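Local structure of uncharacterized protein (Parabacteroides merdae, 4R7F) at residues I39-D44 and L101-D106; Y55-C60 and V108-S113; N115-V120 and T132-V137. The protein is of unknown function, builds three immunoglobulin-like beta-sandwich domains, and includes a domain related to the first domain of type 9 secretion system plug proteins. All coordinates share one frame; numbering follows the deposited sequence.

Contact 1: residues I39-D44 and L101-D106; sequences IEINFD and LLLPND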
ATOM      1  N   ILE A  39      18.340  -2.076  11.375  1.00 41.14           N
ATOM      2  CA  ILE A  39      17.863  -0.752  11.755  1.00 42.57           C
ATOM      3  C   ILE A  39      18.957   0.276  11.563  1.00 39.75           C
ATOM      4  O   ILE A  39      20.113   0.029  11.919  1.00 42.56           O
ATOM      5  CB  ILE A  39      17.412  -0.706  13.217  1.00 46.79           C
ATOM      6  CG1 ILE A  39      16.106  -1.471  13.368  1.00 55.26           C
ATOM      7  CG2 ILE A  39      17.172   0.727  13.652  1.00 48.36           C
ATOM      8  CD1 ILE A  39      14.884  -0.749  12.823  1.00 51.71           C
ATOM      9  N   GLU A  40      18.575   1.425  11.007  1.00 35.04           N
ATOM     10  CA  GLU A  40      19.457   2.541  10.840  1.00 37.74           C
ATOM     11  C   GLU A  40      19.025   3.655  11.790  1.00 40.51           C
ATOM     12  O   GLU A  40      17.889   4.120  11.742  1.00 33.12           O
ATOM     13  CB  GLU A  40      19.420   3.054   9.413  1.00 38.74           C
ATOM     14  CG  GLU A  40      20.260   4.316   9.171  1.00 44.24           C
ATOM     15  CD  GLU A  40      20.244   4.774   7.710  1.00 50.97           C
ATOM     16  OE1 GLU A  40      19.594   4.109   6.893  1.00 47.11           O
ATOM     17  OE2 GLU A  40      20.873   5.795   7.359  1.00 50.48           O
ATOM     18  N   ILE A  41      19.966   4.089  12.622  1.00 38.52           N
ATOM     19  CA  ILE A  41      19.826   5.264  13.433  1.00 32.22           C
ATOM     20  C   ILE A  41      20.685   6.341  12.812  1.00 30.39           C
ATOM     21  O   ILE A  41      21.877   6.218  12.724  1.00 36.25           O
ATOM     22  CB  ILE A  41      20.259   5.006  14.876  1.00 33.22           C
ATOM     23  CG1 ILE A  41      19.229   4.114  15.560  1.00 36.12           C
ATOM     24  CG2 ILE A  41      20.397   6.324  15.610  1.00 35.21           C
ATOM     25  CD1 ILE A  41      19.803   3.203  16.605  1.00 39.30           C
ATOM     26  N   ASN A  42      20.042   7.408  12.388  1.00 37.71           N
ATOM     27  CA  ASN A  42      20.681   8.507  11.709  1.00 36.04           C
ATOM     28  C   ASN A  42      20.375   9.860  12.419  1.00 35.11           C
ATOM     29  O   ASN A  42      19.236  10.153  12.810  1.00 35.16           O
ATOM     30  CB  ASN A  42      20.162   8.517  10.283  1.00 39.04           C
ATOM     31  CG  ASN A  42      21.043   9.309   9.354  1.00 51.04           C
ATOM     32  OD1 ASN A  42      21.177  10.528   9.476  1.00 40.90           O
ATOM     33  ND2 ASN A  42      21.672   8.615   8.438  1.00 46.35           N
ATOM     34  N   PHE A  43      21.384  10.695  12.568  1.00 36.40           N
ATOM     35  CA  PHE A  43      21.214  11.935  13.269  1.00 32.32           C
ATOM     36  C   PHE A  43      22.339  12.870  12.948  1.00 40.82           C
ATOM     37  O   PHE A  43      23.380  12.422  12.501  1.00 36.84           O
ATOM     38  CB  PHE A  43      21.153  11.681  14.786  1.00 34.60           C
ATOM     39  CG  PHE A  43      22.434  11.204  15.394  1.00 34.29           C
ATOM     40  CD1 PHE A  43      22.720   9.862  15.453  1.00 45.95           C
ATOM     41  CD2 PHE A  43      23.339  12.101  15.942  1.00 41.87           C
ATOM     42  CE1 PHE A  43      23.900   9.407  16.045  1.00 52.61           C
ATOM     43  CE2 PHE A  43      24.526  11.658  16.533  1.00 40.85           C
ATOM     44  CZ  PHE A  43      24.803  10.305  16.591  1.00 39.29           C
ATOM     45  N   ASP A  44      22.127  14.165  13.187  1.00 35.95           N
ATOM     46  CA  ASP A  44      23.172  15.150  13.028  1.00 32.40           C
ATOM     47  C   ASP A  44      23.608  15.680  14.385  1.00 33.55           C
ATOM     48  O   ASP A  44      22.799  15.850  15.268  1.00 38.01           O
ATOM     49  CB  ASP A  44      22.685  16.322  12.192  1.00 36.26           C
ATOM     50  CG  ASP A  44      22.442  15.965  10.755  1.00 39.65           C
ATOM     51  OD1 ASP A  44      23.031  14.992  10.244  1.00 39.56           O
ATOM     52  OD2 ASP A  44      21.632  16.682  10.138  1.00 38.36           O
ATOM     53  N   LEU A 101      24.394   4.769  12.461  1.00 49.03           N
ATOM     54  CA  LEU A 101      24.613   3.543  13.198  1.00 46.05           C
ATOM     55  C   LEU A 101      23.612   2.548  12.660  1.00 47.14           C
ATOM     56  O   LEU A 101      22.403   2.808  12.675  1.00 39.50           O
ATOM     57  CB  LEU A 101      24.366   3.778  14.686  1.00 44.28           C
ATOM     58  CG  LEU A 101      24.315   2.559  15.600  1.00 44.94           C
ATOM     59  CD1 LEU A 101      25.669   1.875  15.677  1.00 56.36           C
ATOM     60  CD2 LEU A 101      23.900   2.995  16.977  1.00 43.27           C
ATOM     61  N   LEU A 102      24.120   1.438  12.139  1.00 45.68           N
ATOM     62  CA  LEU A 102      23.286   0.317  11.758  1.00 40.57           C
ATOM     63  C   LEU A 102      23.341  -0.757  12.845  1.00 41.91           C
ATOM     64  O   LEU A 102      24.403  -1.032  13.426  1.00 41.60           O
ATOM     65  CB  LEU A 102      23.759  -0.267  10.443  1.00 43.68           C
ATOM     66  CG  LEU A 102      23.845   0.732   9.305  1.00 49.99           C
ATOM     67  CD1 LEU A 102      24.308   0.030   8.039  1.00 57.47           C
ATOM     68  CD2 LEU A 102      22.501   1.398   9.099  1.00 51.39           C
ATOM     69  N   LEU A 103      22.191  -1.358  13.113  1.00 35.25           N
ATOM     70  CA  LEU A 103      22.094  -2.460  14.038  1.00 33.75           C
ATOM     71  C   LEU A 103      21.193  -3.561  13.488  1.00 37.20           C
ATOM     72  O   LEU A 103      20.186  -3.282  12.868  1.00 39.20           O
ATOM     73  CB  LEU A 103      21.515  -1.969  15.338  1.00 38.23           C
ATOM     74  CG  LEU A 103      22.443  -1.141  16.214  1.00 43.86           C
ATOM     75  CD1 LEU A 103      21.639  -0.345  17.235  1.00 40.80           C
ATOM     76  CD2 LEU A 103      23.440  -2.041  16.913  1.00 42.88           C
ATOM     77  N   PRO A 104      21.556  -4.828  13.708  1.00 39.87           N
ATOM     78  CA  PRO A 104      22.804  -5.255  14.322  1.00 42.68           C
ATOM     79  C   PRO A 104      23.985  -4.982  13.373  1.00 44.73           C
ATOM     80  O   PRO A 104      23.780  -4.704  12.185  1.00 41.97           O
ATOM     81  CB  PRO A 104      22.602  -6.753  14.483  1.00 39.56           C
ATOM     82  CG  PRO A 104      21.794  -7.098  13.278  1.00 42.14           C
ATOM     83  CD  PRO A 104      20.792  -5.975  13.199  1.00 33.28           C
ATOM     84  N   ASN A 105      25.204  -5.039  13.895  1.00 44.00           N
ATOM     85  CA  ASN A 105      26.378  -4.782  13.076  1.00 44.90           C
ATOM     86  C   ASN A 105      27.502  -5.728  13.507  1.00 49.55           C
ATOM     87  O   ASN A 105      27.237  -6.714  14.192  1.00 48.67           O
ATOM     88  CB  ASN A 105      26.757  -3.292  13.166  1.00 40.82           C
ATOM     89  CG  ASN A 105      27.013  -2.831  14.591  1.00 41.99           C
ATOM     90  OD1 ASN A 105      27.621  -3.541  15.380  1.00 46.82           O
ATOM     91  ND2 ASN A 105      26.545  -1.637  14.930  1.00 53.69           N
ATOM     92  N   ASP A 106      28.739  -5.442  13.098  1.00 54.22           N
ATOM     93  CA  ASP A 106      29.897  -6.296  13.441  1.00 64.12           C
ATOM     94  C   ASP A 106      30.228  -6.291  14.944  1.00 52.14           C
ATOM     95  O   ASP A 106      30.823  -7.244  15.435  1.00 44.84           O
ATOM     96  CB  ASP A 106      31.169  -5.880  12.652  1.00 70.12           C
ATOM     97  CG  ASP A 106      31.208  -6.435  11.228  1.00 64.36           C
ATOM     98  OD1 ASP A 106      30.244  -7.088  10.791  1.00 67.35           O
ATOM     99  OD2 ASP A 106      32.216  -6.205  10.531  1.00 85.60           O
TER

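Contact 2: residues Y55-C60 and V108-S113; sequences YNVVHC and VQFKVS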
ATOM      1  N   TYR A  55      27.217   4.330  22.403  1.00 51.51           N
ATOM      2  CA  TYR A  55      25.845   3.914  22.764  1.00 44.45           C
ATOM      3  C   TYR A  55      25.759   2.694  23.677  1.00 43.92           C
ATOM      4  O   TYR A  55      26.674   1.889  23.718  1.00 39.50           O
ATOM      5  CB  TYR A  55      25.030   3.647  21.497  1.00 38.65           C
ATOM      6  CG  TYR A  55      25.532   2.501  20.663  1.00 41.20           C
ATOM      7  CD1 TYR A  55      26.577   2.689  19.768  1.00 47.13           C
ATOM      8  CD2 TYR A  55      24.952   1.240  20.738  1.00 40.39           C
ATOM      9  CE1 TYR A  55      27.050   1.654  18.985  1.00 43.47           C
ATOM     10  CE2 TYR A  55      25.416   0.193  19.944  1.00 43.96           C
ATOM     11  CZ  TYR A  55      26.478   0.410  19.073  1.00 46.79           C
ATOM     12  OH  TYR A  55      26.988  -0.588  18.277  1.00 46.50           O
ATOM     13  N   ASN A  56      24.649   2.608  24.418  1.00 41.25           N
ATOM     14  CA  ASN A  56      24.240   1.418  25.151  1.00 43.84           C
ATOM     15  C   ASN A  56      22.941   0.829  24.607  1.00 46.02           C
ATOM     16  O   ASN A  56      22.027   1.562  24.212  1.00 39.70           O
ATOM     17  CB  ASN A  56      23.963   1.733  26.623  1.00 49.94           C
ATOM     18  CG  ASN A  56      25.125   2.378  27.314  1.00 55.02           C
ATOM     19  OD1 ASN A  56      26.291   2.049  27.088  1.00 60.57           O
ATOM     20  ND2 ASN A  56      24.808   3.298  28.185  1.00 61.61           N
ATOM     21  N   VAL A  57      22.837  -0.494  24.676  1.00 41.36           N
ATOM     22  CA  VAL A  57      21.649  -1.218  24.284  1.00 39.95           C
ATOM     23  C   VAL A  57      20.848  -1.567  25.539  1.00 42.64           C
ATOM     24  O   VAL A  57      21.370  -2.182  26.484  1.00 40.38           O
ATOM     25  CB  VAL A  57      22.044  -2.473  23.490  1.00 38.90           C
ATOM     26  CG1 VAL A  57      20.830  -3.222  22.988  1.00 41.75           C
ATOM     27  CG2 VAL A  57      22.911  -2.065  22.312  1.00 42.47           C
ATOM     28  N   VAL A  58      19.580  -1.152  25.557  1.00 40.24           N
ATOM     29  CA  VAL A  58      18.683  -1.463  26.671  1.00 33.33           C
ATOM     30  C   VAL A  58      17.578  -2.361  26.166  1.00 38.63           C
ATOM     31  O   VAL A  58      16.866  -2.026  25.217  1.00 33.25           O
ATOM     32  CB  VAL A  58      18.053  -0.218  27.306  1.00 34.96           C
ATOM     33  CG1 VAL A  58      17.077  -0.629  28.385  1.00 37.50           C
ATOM     34  CG2 VAL A  58      19.113   0.708  27.906  1.00 37.89           C
ATOM     35  N   HIS A  59      17.443  -3.523  26.790  1.00 40.03           N
ATOM     36  CA  HIS A  59      16.367  -4.397  26.436  1.00 37.40           C
ATOM     37  C   HIS A  59      15.130  -4.045  27.275  1.00 40.43           C
ATOM     38  O   HIS A  59      15.229  -3.926  28.507  1.00 32.43           O
ATOM     39  CB  HIS A  59      16.732  -5.857  26.628  1.00 35.56           C
ATOM     40  CG  HIS A  59      15.679  -6.779  26.110  1.00 37.51           C
ATOM     41  ND1 HIS A  59      14.656  -7.261  26.898  1.00 35.82           N
ATOM     42  CD2 HIS A  59      15.435  -7.234  24.859  1.00 36.81           C
ATOM     43  CE1 HIS A  59      13.867  -8.025  26.167  1.00 37.98           C
ATOM     44  NE2 HIS A  59      14.300  -8.000  24.920  1.00 29.53           N
ATOM     45  N   CYS A  60      13.970  -3.929  26.596  1.00 34.59           N
ATOM     46  CA  CYS A  60      12.726  -3.524  27.225  1.00 36.50           C
ATOM     47  C   CYS A  60      11.619  -4.536  27.077  1.00 33.51           C
ATOM     48  O   CYS A  60      11.562  -5.324  26.151  1.00 34.60           O
ATOM     49  CB  CYS A  60      12.242  -2.185  26.644  1.00 40.95           C
ATOM     50  SG  CYS A  60      13.427  -0.835  26.812  1.00 35.59           S
ATOM     51  N   VAL A 108      27.815  -5.490  17.549  1.00 51.87           N
ATOM     52  CA  VAL A 108      26.644  -5.874  18.348  1.00 48.57           C
ATOM     53  C   VAL A 108      25.626  -6.643  17.523  1.00 46.15           C
ATOM     54  O   VAL A 108      25.192  -6.194  16.448  1.00 42.68           O
ATOM     55  CB  VAL A 108      25.927  -4.674  18.981  1.00 59.32           C
ATOM     56  CG1 VAL A 108      24.775  -5.159  19.858  1.00 54.70           C
ATOM     57  CG2 VAL A 108      26.906  -3.857  19.811  1.00 63.10           C
ATOM     58  N   GLN A 109      25.267  -7.818  18.029  1.00 48.49           N
ATOM     59  CA  GLN A 109      24.162  -8.595  17.496  1.00 47.71           C
ATOM     60  C   GLN A 109      23.238  -8.920  18.659  1.00 55.07           C
ATOM     61  O   GLN A 109      23.654  -8.879  19.817  1.00 47.23           O
ATOM     62  CB  GLN A 109      24.640  -9.880  16.829  1.00 51.85           C
ATOM     63  CG  GLN A 109      25.847  -9.732  15.911  1.00 57.80           C
ATOM     64  CD  GLN A 109      27.155  -9.834  16.655  1.00 51.51           C
ATOM     65  OE1 GLN A 109      27.348 -10.720  17.496  1.00 60.02           O
ATOM     66  NE2 GLN A 109      28.063  -8.906  16.370  1.00 48.51           N
ATOM     67  N   PHE A 110      21.981  -9.218  18.341  1.00 46.35           N
ATOM     68  CA  PHE A 110      20.971  -9.448  19.360  1.00 46.61           C
ATOM     69  C   PHE A 110      20.716 -10.934  19.512  1.00 47.34           C
ATOM     70  O   PHE A 110      20.734 -11.671  18.539  1.00 42.36           O
ATOM     71  CB  PHE A 110      19.667  -8.750  18.978  1.00 45.30           C
ATOM     72  CG  PHE A 110      19.833  -7.289  18.679  1.00 38.46           C
ATOM     73  CD1 PHE A 110      20.148  -6.409  19.676  1.00 37.80           C
ATOM     74  CD2 PHE A 110      19.674  -6.808  17.392  1.00 38.17           C
ATOM     75  CE1 PHE A 110      20.320  -5.070  19.404  1.00 41.49           C
ATOM     76  CE2 PHE A 110      19.815  -5.471  17.120  1.00 39.52           C
ATOM     77  CZ  PHE A 110      20.152  -4.602  18.129  1.00 38.05           C
ATOM     78  N   LYS A 111      20.456 -11.357  20.739  1.00 39.01           N
ATOM     79  CA  LYS A 111      20.210 -12.740  21.026  1.00 39.27           C
ATOM     80  C   LYS A 111      18.743 -13.056  21.204  1.00 43.43           C
ATOM     81  O   LYS A 111      18.392 -14.214  21.162  1.00 50.24           O
ATOM     82  CB  LYS A 111      20.937 -13.139  22.303  1.00 42.84           C
ATOM     83  CG  LYS A 111      22.435 -13.210  22.150  1.00 46.71           C
ATOM     84  CD  LYS A 111      23.076 -13.508  23.483  1.00 55.57           C
ATOM     85  CE  LYS A 111      24.562 -13.714  23.284  1.00 69.81           C
ATOM     86  NZ  LYS A 111      25.236 -13.786  24.598  1.00 82.94           N
ATOM     87  N   VAL A 112      17.895 -12.055  21.460  1.00 43.77           N
ATOM     88  CA  VAL A 112      16.470 -12.318  21.743  1.00 35.80           C
ATOM     89  C   VAL A 112      15.613 -11.271  21.060  1.00 39.75           C
ATOM     90  O   VAL A 112      16.084 -10.206  20.674  1.00 32.04           O
ATOM     91  CB  VAL A 112      16.116 -12.313  23.257  1.00 34.94           C
ATOM     92  CG1 VAL A 112      16.772 -13.493  24.002  1.00 35.88           C
ATOM     93  CG2 VAL A 112      16.496 -10.982  23.889  1.00 42.79           C
ATOM     94  N   SER A 113      14.335 -11.577  20.935  1.00 31.05           N
ATOM     95  CA  SER A 113      13.425 -10.641  20.355  1.00 36.68           C
ATOM     96  C   SER A 113      13.017  -9.619  21.406  1.00 29.05           C
ATOM     97  O   SER A 113      13.377  -9.731  22.574  1.00 31.93           O
ATOM     98  CB  SER A 113      12.207 -11.396  19.826  1.00 29.34           C
ATOM     99  OG  SER A 113      11.424 -11.880  20.885  1.00 26.28           O
TER

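Contact 3: residues N115-V120 and T132-V137; sequences NYAIQV and TACFSV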
ATOM      1  N   ASN A 115      11.669  -5.396  22.552  1.00 29.39           N
ATOM      2  CA  ASN A 115      11.839  -3.970  22.376  1.00 26.24           C
ATOM      3  C   ASN A 115      13.263  -3.540  22.783  1.00 30.10           C
ATOM      4  O   ASN A 115      13.737  -3.922  23.860  1.00 37.83           O
ATOM      5  CB  ASN A 115      10.806  -3.259  23.223  1.00 23.40           C
ATOM      6  CG  ASN A 115       9.407  -3.351  22.643  1.00 30.22           C
ATOM      7  OD1 ASN A 115       9.233  -3.625  21.457  1.00 23.17           O
ATOM      8  ND2 ASN A 115       8.397  -3.155  23.494  1.00 36.28           N
ATOM      9  N   TYR A 116      13.929  -2.770  21.938  1.00 27.21           N
ATOM     10  CA  TYR A 116      15.295  -2.262  22.241  1.00 32.89           C
ATOM     11  C   TYR A 116      15.355  -0.732  22.237  1.00 37.47           C
ATOM     12  O   TYR A 116      14.758  -0.079  21.374  1.00 34.06           O
ATOM     13  CB  TYR A 116      16.337  -2.790  21.252  1.00 31.91           C
ATOM     14  CG  TYR A 116      16.642  -4.260  21.416  1.00 36.20           C
ATOM     15  CD1 TYR A 116      15.906  -5.232  20.747  1.00 35.97           C
ATOM     16  CD2 TYR A 116      17.649  -4.679  22.251  1.00 36.98           C
ATOM     17  CE1 TYR A 116      16.158  -6.580  20.931  1.00 35.35           C
ATOM     18  CE2 TYR A 116      17.913  -6.020  22.430  1.00 37.57           C
ATOM     19  CZ  TYR A 116      17.168  -6.959  21.773  1.00 37.80           C
ATOM     20  OH  TYR A 116      17.472  -8.268  21.960  1.00 33.21           O
ATOM     21  N   ALA A 117      16.068  -0.175  23.222  1.00 31.47           N
ATOM     22  CA  ALA A 117      16.321   1.235  23.302  1.00 28.20           C
ATOM     23  C   ALA A 117      17.818   1.502  23.272  1.00 37.64           C
ATOM     24  O   ALA A 117      18.589   0.985  24.091  1.00 42.02           O
ATOM     25  CB  ALA A 117      15.701   1.805  24.545  1.00 28.32           C
ATOM     26  N   ILE A 118      18.220   2.314  22.298  1.00 37.42           N
ATOM     27  CA  ILE A 118      19.612   2.672  22.088  1.00 34.43           C
ATOM     28  C   ILE A 118      19.841   4.038  22.691  1.00 32.68           C
ATOM     29  O   ILE A 118      19.296   5.021  22.197  1.00 32.69           O
ATOM     30  CB  ILE A 118      19.965   2.723  20.587  1.00 34.78           C
ATOM     31  CG1 ILE A 118      19.753   1.363  19.941  1.00 35.91           C
ATOM     32  CG2 ILE A 118      21.399   3.146  20.395  1.00 38.56           C
ATOM     33  CD1 ILE A 118      20.323   0.195  20.720  1.00 39.75           C
ATOM     34  N   GLN A 119      20.634   4.120  23.757  1.00 32.08           N
ATOM     35  CA  GLN A 119      20.879   5.413  24.394  1.00 35.64           C
ATOM     36  C   GLN A 119      22.247   5.858  23.974  1.00 37.63           C
ATOM     37  O   GLN A 119      23.182   5.093  24.075  1.00 37.69           O
ATOM     38  CB  GLN A 119      20.808   5.301  25.891  1.00 40.89           C
ATOM     39  CG  GLN A 119      19.574   4.585  26.326  1.00 36.82           C
ATOM     40  CD  GLN A 119      19.054   5.104  27.619  1.00 40.32           C
ATOM     41  OE1 GLN A 119      19.456   4.666  28.698  1.00 37.97           O
ATOM     42  NE2 GLN A 119      18.144   6.057  27.522  1.00 38.78           N
ATOM     43  N   VAL A 120      22.345   7.076  23.454  1.00 34.04           N
ATOM     44  CA  VAL A 120      23.599   7.603  22.948  1.00 40.70           C
ATOM     45  C   VAL A 120      24.079   8.726  23.859  1.00 39.25           C
ATOM     46  O   VAL A 120      23.292   9.411  24.513  1.00 45.15           O
ATOM     47  CB  VAL A 120      23.485   8.055  21.488  1.00 39.86           C
ATOM     48  CG1 VAL A 120      24.795   8.663  20.994  1.00 39.36           C
ATOM     49  CG2 VAL A 120      23.054   6.869  20.614  1.00 34.70           C
ATOM     50  N   THR A 132      17.660   8.860  22.912  1.00 34.70           N
ATOM     51  CA  THR A 132      17.272   7.467  22.878  1.00 35.92           C
ATOM     52  C   THR A 132      16.610   7.180  21.522  1.00 33.06           C
ATOM     53  O   THR A 132      15.782   7.952  21.060  1.00 34.84           O
ATOM     54  CB  THR A 132      16.294   7.228  24.026  1.00 32.83           C
ATOM     55  OG1 THR A 132      16.951   7.592  25.229  1.00 36.16           O
ATOM     56  CG2 THR A 132      15.877   5.798  24.125  1.00 39.66           C
ATOM     57  N   ALA A 133      17.021   6.106  20.858  1.00 34.16           N
ATOM     58  CA  ALA A 133      16.354   5.632  19.646  1.00 27.26           C
ATOM     59  C   ALA A 133      15.816   4.235  19.871  1.00 30.31           C
ATOM     60  O   ALA A 133      16.524   3.362  20.351  1.00 32.98           O
ATOM     61  CB  ALA A 133      17.291   5.629  18.483  1.00 33.83           C
ATOM     62  N   CYS A 134      14.540   4.042  19.554  1.00 30.43           N
ATOM     63  CA  CYS A 134      13.817   2.829  19.922  1.00 30.16           C
ATOM     64  C   CYS A 134      13.333   2.076  18.675  1.00 34.71           C
ATOM     65  O   CYS A 134      12.810   2.691  17.744  1.00 33.56           O
ATOM     66  CB  CYS A 134      12.592   3.202  20.764  1.00 29.80           C
ATOM     67  SG  CYS A 134      12.921   3.642  22.467  1.00 33.53           S
ATOM     68  N   PHE A 135      13.489   0.749  18.690  1.00 32.60           N
ATOM     69  CA  PHE A 135      13.054  -0.129  17.614  1.00 28.47           C
ATOM     70  C   PHE A 135      12.771  -1.497  18.211  1.00 30.46           C
ATOM     71  O   PHE A 135      13.129  -1.790  19.366  1.00 29.76           O
ATOM     72  CB  PHE A 135      14.106  -0.239  16.496  1.00 32.03           C
ATOM     73  CG  PHE A 135      15.402  -0.855  16.936  1.00 28.57           C
ATOM     74  CD1 PHE A 135      16.421  -0.068  17.450  1.00 37.76           C
ATOM     75  CD2 PHE A 135      15.597  -2.233  16.864  1.00 36.37           C
ATOM     76  CE1 PHE A 135      17.608  -0.643  17.887  1.00 42.55           C
ATOM     77  CE2 PHE A 135      16.773  -2.822  17.308  1.00 41.89           C
ATOM     78  CZ  PHE A 135      17.781  -2.021  17.817  1.00 45.37           C
ATOM     79  N   SER A 136      12.113  -2.337  17.435  1.00 28.99           N
ATOM     80  CA  SER A 136      11.784  -3.654  17.927  1.00 33.74           C
ATOM     81  C   SER A 136      12.357  -4.741  17.019  1.00 31.14           C
ATOM     82  O   SER A 136      12.552  -4.540  15.812  1.00 30.95           O
ATOM     83  CB  SER A 136      10.272  -3.807  18.016  1.00 32.10           C
ATOM     84  OG  SER A 136       9.689  -2.902  18.948  1.00 25.89           O
ATOM     85  N   VAL A 137      12.578  -5.895  17.620  1.00 26.60           N
ATOM     86  CA  VAL A 137      13.100  -7.049  16.934  1.00 32.04           C
ATOM     87  C   VAL A 137      12.118  -8.188  17.095  1.00 32.75           C
ATOM     88  O   VAL A 137      11.823  -8.602  18.239  1.00 26.71           O
ATOM     89  CB  VAL A 137      14.428  -7.455  17.549  1.00 40.19           C
ATOM     90  CG1 VAL A 137      14.889  -8.782  16.977  1.00 40.51           C
ATOM     91  CG2 VAL A 137      15.461  -6.357  17.312  1.00 37.80           C
TER

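Contact 1: residues I39-D44 and L101-D106
Ile39 and Leu103 pair across two antiparallel strands whose axes come within 4.7 Å and run at 161° to each other. This pair and Ile41 with Leu101 are hydrogen-bonded, each closed by two backbone bonds; the straightest runs from Ile41 N to Leu101 O, 2.8 Å. Between them Glu40 and Leu102 form a non-hydrogen-bonded pair, where Leu102 CA sends a C-H toward Ile39 O at 3.2 Å.

The two faces differ in character. On one, Ile41 CD1 touches both leucines of the neighbouring strand, Leu101 CD2 at 4.1 Å and Leu103 CD1 at 4.0 Å, and this buried face packs on Phe135, Ala133 and Tyr55. On the other, Leu102 CD2 rests against Glu40 CB at 3.5 Å. A chi1 of 176° lays Glu40 CG alongside the same methyl, and the extended chain runs on until OE2 accepts Asn42 ND2 at 3.1 Å.

After the cis peptide before Pro104, Asn105 ND2 donates to Leu102 O at 2.7 Å and probably steadies the turn. Backbone bonds thus set the register of two inner strands, branched aliphatic tips seal the core, and a carboxylate–amide pair lies on the face turned from it, although both residues are buried.

Contact 2: residues Y55-C60 and V108-S113
Hydrophobic packing joins Tyr55 and Val57 to Val108 and Phe110, where strand 53-60 faces a segment running in roughly the same direction, 22° apart, yet too distant for backbone pairing: the CA atoms of Val57 and Val108 lie 9.0 Å apart. The tyrosine and valine side chains pass one another pointing opposite ways, the phenol OH of Tyr55 3.6 Å from Val108 CG2. Val57 divides its two methyls. CG1, anti to the backbone N (chi1 -177°), meets the edge of the Phe110 ring at CE1, 4.1 Å away, while CG2 lies more loosely against Val108 CG1 at 4.4 Å. Val112 lies across the histidine, its CG2 3.8 Å from His59 NE2.

The polar link is a single hydrogen bond. His59 NE2 donates to Ser113 O over 3.1 Å with an N-H...O angle of 166°; the oxygen lies almost in the imidazole plane, although the donor is tilted from the carbonyl plane. The second ring nitrogen, ND1, is hydrogen-bonded to Ser67 OG, so both nitrogens are engaged and the ring's rotation is fixed. A leucine here would probably cost the Ser113 carbonyl and the Ser67 hydroxyl their imidazole partner and untie the segment from the strand. Chemically, then, valine and aromatic side chains fill the space between strand and segment, and one imidazole ties the segment's far end to the sheet.

Contact 3: residues N115-V120 and T132-V137
Tyr116 and Phe135 form the tight part of this hairpin, a hydrogen-bonded antiparallel pair whose side chains point into the sandwich. Tyr116 CB sits over one face of the phenylalanine ring, offset toward the rim, in a CH-pi contact 4.1 Å from its centroid. The ring planes are inclined by only 18°, yet so displaced that they hardly stack. Phe135 CG lies between its backbone N and carbonyl carbon (chi1 63°), which swings the ring back across the strand pair until CE1 meets Ile118 CG1 at 3.6 Å. Beyond, Val137 CG2 approaches Tyr116 CD1 to 3.6 Å.

The opposite face is more polar and, at the partly exposed Gln119, less enclosed. Ala117 CB and Cys134 SG stand 3.9 Å apart between two polar pairs: Ser136 OG donates to Asn115 OD1 at 2.7 Å, an oxygen that Tyr379 OH also reaches, and Gln119 NE2 donates to Thr132 OG1 at 3.0 Å, with the threonine oxygen in the plane of the Gln119 amide.

Strand 53-60 flanks the other edge of 114-122, while 129-138 pairs further with strands 8-9 and 30-32. The aromatic face looks onto Ile39 and Ile41 of strand 39-46, and Trp64 packs on Asn115, Cys134 and Ser136.

How the contacts relate
All three contacts lie in what is probably one immunoglobulin-like beta-sandwich, inside the range of the plug protein first domain, and illustrate how two sheets close on a common core. Contact 1 lies in the four-stranded sheet and contact 3 in the mixed sheet; their centres are about 11 Å apart, and Ile39, Ile41 and Leu103 meet Phe135, Ala133 and Ile118 between them. Contact 2 reaches the mixed sheet through 55-60 alone, next to 114-122, while 108-113 packs over it; its centre is about 8 Å from that of contact 3 and about 13 Å from that of contact 1. Contacts 1 and 2 interleave along the chain, knitting distant residues together, and the hairpin of contact 3 completes the domain.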